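Side-chain contact in ERPP protein (PDB 4BOB), which is an outer surface lipoprotein of the Lyme disease spirochaete that binds the complement regulator factor H, probably helping the bacterium to evade complement: residues K123-N128 and H132-G137. Sequence-based numbering, arbitrary orientation.
Sequences KIESIN and HIAFLG
Ile127 folds back from the end of its strand onto the imidazole of His132, and its CD1 lies over one ring face, 3.6 Å from the ring centroid and 18° off the normal, a CH-pi contact. With chi1 at -82° and chi2 at 162°, the Ile127 chain reaches out across the ring at about a right angle to the histidine side chain. The imidazole is also tied to its own turn, since His132 ND1 is hydrogen-bonded to Ala130 O. Behind this pair the backbones form a strongly twisted antiparallel hairpin. Lys123 and Ala134 make one hydrogen-bonded pair, with Lys123 N to Ala134 O at 2.7 Å and a return bond from Ala134 N to Lys123 O, while Glu125 and His132 make the next. Between them sits the non-hydrogen-bonded pair Ile124 and Ile133, whose CD1 methyls meet at 3.5 Å on the other side of the sheet.

The face that carries His132 and Ala134 becomes looser away from the imidazole. Lys123 CG lies 3.8 Å from Ala134 CB, but the rest of its chain runs on into solvent. The Glu125 carboxylate passes near the same methyl, with CD 4.1 Å from Ala134 CB, and makes no polar bond to 132-137.

Strand 131-139 lies between strand 119-126, flanked on its far side by strand 96-98, and strand 149-155, where Ala153 touches Ile127 and Pro155 touches His132. On the opposite face, Leu156 of helix 156-162 packs against both Ile124 and Ile133, joining the hairpin to the C-terminal helix.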
ATOM      1  N   LYS A 123       5.984  -7.839  -3.866  1.00 21.34           N
ATOM      2  CA  LYS A 123       7.333  -8.263  -4.282  1.00 24.28           C
ATOM      3  C   LYS A 123       8.387  -7.197  -3.922  1.00 25.09           C
ATOM      4  O   LYS A 123       8.040  -6.016  -3.684  1.00 21.18           O
ATOM      5  CB  LYS A 123       7.374  -8.610  -5.786  1.00 27.42           C
ATOM      6  CG  LYS A 123       6.957  -7.498  -6.742  1.00 31.53           C
ATOM      7  CD  LYS A 123       6.998  -7.981  -8.199  1.00 40.86           C
ATOM      8  CE  LYS A 123       5.791  -7.546  -9.041  1.00 42.58           C
ATOM      9  NZ  LYS A 123       5.547  -8.484 -10.180  1.00 43.90           N
ATOM     10  N   ILE A 124       9.656  -7.632  -3.846  1.00 23.25           N
ATOM     11  CA  ILE A 124      10.805  -6.714  -3.766  1.00 20.92           C
ATOM     12  C   ILE A 124      11.093  -6.302  -5.194  1.00 20.22           C
ATOM     13  O   ILE A 124      10.993  -7.107  -6.118  1.00 21.57           O
ATOM     14  CB  ILE A 124      12.104  -7.328  -3.137  1.00 19.64           C
ATOM     15  CG1 ILE A 124      11.828  -8.075  -1.832  1.00 18.43           C
ATOM     16  CG2 ILE A 124      13.128  -6.240  -2.817  1.00 19.16           C
ATOM     17  CD1 ILE A 124      11.229  -7.210  -0.749  1.00 18.73           C
ATOM     18  N   GLU A 125      11.424  -5.041  -5.390  1.00 21.87           N
ATOM     19  CA  GLU A 125      11.761  -4.553  -6.723  1.00 25.47           C
ATOM     20  C   GLU A 125      12.707  -3.382  -6.629  1.00 27.44           C
ATOM     21  O   GLU A 125      12.368  -2.362  -6.021  1.00 29.42           O
ATOM     22  CB  GLU A 125      10.505  -4.133  -7.489  1.00 26.58           C
ATOM     23  CG  GLU A 125      10.124  -5.083  -8.599  1.00 28.41           C
ATOM     24  CD  GLU A 125       8.960  -4.565  -9.423  1.00 32.02           C
ATOM     25  OE1 GLU A 125       8.898  -3.333  -9.679  1.00 32.39           O
ATOM     26  OE2 GLU A 125       8.113  -5.399  -9.825  1.00 34.98           O
ATOM     27  N   SER A 126      13.889  -3.550  -7.214  1.00 25.97           N
ATOM     28  CA  SER A 126      14.839  -2.465  -7.402  1.00 26.71           C
ATOM     29  C   SER A 126      14.254  -1.622  -8.528  1.00 24.44           C
ATOM     30  O   SER A 126      13.832  -2.179  -9.535  1.00 28.03           O
ATOM     31  CB  SER A 126      16.222  -3.025  -7.790  1.00 30.32           C
ATOM     32  OG  SER A 126      17.237  -2.591  -6.894  1.00 39.81           O
ATOM     33  N   ILE A 127      14.191  -0.300  -8.361  1.00 24.13           N
ATOM     34  CA  ILE A 127      13.564   0.571  -9.377  1.00 26.41           C
ATOM     35  C   ILE A 127      14.639   1.442 -10.057  1.00 27.49           C
ATOM     36  O   ILE A 127      14.824   1.344 -11.290  1.00 34.41           O
ATOM     37  CB  ILE A 127      12.330   1.351  -8.798  1.00 23.29           C
ATOM     38  CG1 ILE A 127      11.093   0.431  -8.823  1.00 21.68           C
ATOM     39  CG2 ILE A 127      12.026   2.626  -9.581  1.00 21.45           C
ATOM     40  CD1 ILE A 127       9.939   0.846  -7.941  1.00 20.31           C
ATOM     41  N   ASN A 128      15.360   2.259  -9.285  1.00 27.39           N
ATOM     42  CA  ASN A 128      16.549   2.946  -9.824  1.00 27.49           C
ATOM     43  C   ASN A 128      17.728   2.144  -9.311  1.00 29.56           C
ATOM     44  O   ASN A 128      18.195   1.235 -10.007  1.00 36.91           O
ATOM     45  CB  ASN A 128      16.605   4.433  -9.425  1.00 29.72           C
ATOM     46  CG  ASN A 128      17.648   5.231 -10.217  1.00 27.10           C
ATOM     47  OD1 ASN A 128      18.609   4.679 -10.741  1.00 24.32           O
ATOM     48  ND2 ASN A 128      17.459   6.546 -10.292  1.00 26.49           N
ATOM     49  N   HIS A 132      12.147  -1.566  -3.675  1.00 14.38           N
ATOM     50  CA  HIS A 132      10.813  -1.167  -3.206  1.00 13.37           C
ATOM     51  C   HIS A 132       9.956  -2.372  -2.983  1.00 12.90           C
ATOM     52  O   HIS A 132      10.183  -3.413  -3.572  1.00 12.39           O
ATOM     53  CB  HIS A 132      10.069  -0.362  -4.259  1.00 13.04           C
ATOM     54  CG  HIS A 132      10.604   1.011  -4.486  1.00 11.65           C
ATOM     55  ND1 HIS A 132      11.833   1.237  -5.053  1.00 10.70           N
ATOM     56  CD2 HIS A 132      10.037   2.227  -4.302  1.00 10.82           C
ATOM     57  CE1 HIS A 132      12.024   2.539  -5.165  1.00 11.08           C
ATOM     58  NE2 HIS A 132      10.945   3.162  -4.724  1.00 10.27           N
ATOM     59  N   ILE A 133       8.930  -2.193  -2.165  1.00 13.36           N
ATOM     60  CA  ILE A 133       7.849  -3.159  -2.027  1.00 13.77           C
ATOM     61  C   ILE A 133       6.826  -2.810  -3.116  1.00 15.08           C
ATOM     62  O   ILE A 133       6.279  -1.700  -3.142  1.00 14.70           O
ATOM     63  CB  ILE A 133       7.224  -3.082  -0.606  1.00 12.99           C
ATOM     64  CG1 ILE A 133       8.163  -3.690   0.454  1.00 12.59           C
ATOM     65  CG2 ILE A 133       5.861  -3.757  -0.548  1.00 13.29           C
ATOM     66  CD1 ILE A 133       8.524  -5.151   0.246  1.00 12.79           C
ATOM     67  N   ALA A 134       6.584  -3.741  -4.031  1.00 16.61           N
ATOM     68  CA  ALA A 134       5.643  -3.506  -5.121  1.00 15.52           C
ATOM     69  C   ALA A 134       4.456  -4.449  -4.988  1.00 16.10           C
ATOM     70  O   ALA A 134       4.643  -5.604  -4.614  1.00 19.73           O
ATOM     71  CB  ALA A 134       6.333  -3.714  -6.460  1.00 14.86           C
ATOM     72  N   PHE A 135       3.249  -3.964  -5.295  1.00 15.06           N
ATOM     73  CA  PHE A 135       2.030  -4.799  -5.312  1.00 14.75           C
ATOM     74  C   PHE A 135       0.998  -4.239  -6.312  1.00 14.79           C
ATOM     75  O   PHE A 135       0.991  -3.039  -6.612  1.00 14.94           O
ATOM     76  CB  PHE A 135       1.407  -4.892  -3.902  1.00 14.43           C
ATOM     77  CG  PHE A 135       1.110  -3.542  -3.289  1.00 14.12           C
ATOM     78  CD1 PHE A 135       2.101  -2.826  -2.641  1.00 13.06           C
ATOM     79  CD2 PHE A 135      -0.144  -2.968  -3.401  1.00 14.70           C
ATOM     80  CE1 PHE A 135       1.853  -1.580  -2.108  1.00 12.59           C
ATOM     81  CE2 PHE A 135      -0.392  -1.708  -2.872  1.00 14.00           C
ATOM     82  CZ  PHE A 135       0.606  -1.018  -2.218  1.00 12.77           C
ATOM     83  N   LEU A 136       0.131  -5.116  -6.814  1.00 14.53           N
ATOM     84  CA  LEU A 136      -0.993  -4.721  -7.690  1.00 15.22           C
ATOM     85  C   LEU A 136      -2.222  -4.187  -6.916  1.00 16.88           C
ATOM     86  O   LEU A 136      -2.568  -4.675  -5.823  1.00 18.28           O
ATOM     87  CB  LEU A 136      -1.438  -5.908  -8.546  1.00 14.94           C
ATOM     88  CG  LEU A 136      -0.327  -6.494  -9.425  1.00 15.36           C
ATOM     89  CD1 LEU A 136      -0.750  -7.808 -10.078  1.00 15.33           C
ATOM     90  CD2 LEU A 136       0.127  -5.478 -10.468  1.00 15.78           C
ATOM     91  N   GLY A 137      -2.877  -3.183  -7.489  1.00 16.06           N
ATOM     92  CA  GLY A 137      -4.105  -2.651  -6.925  1.00 15.02           C
ATOM     93  C   GLY A 137      -5.294  -3.338  -7.571  1.00 15.99           C
ATOM     94  O   GLY A 137      -5.235  -4.528  -7.913  1.00 14.53           O
TER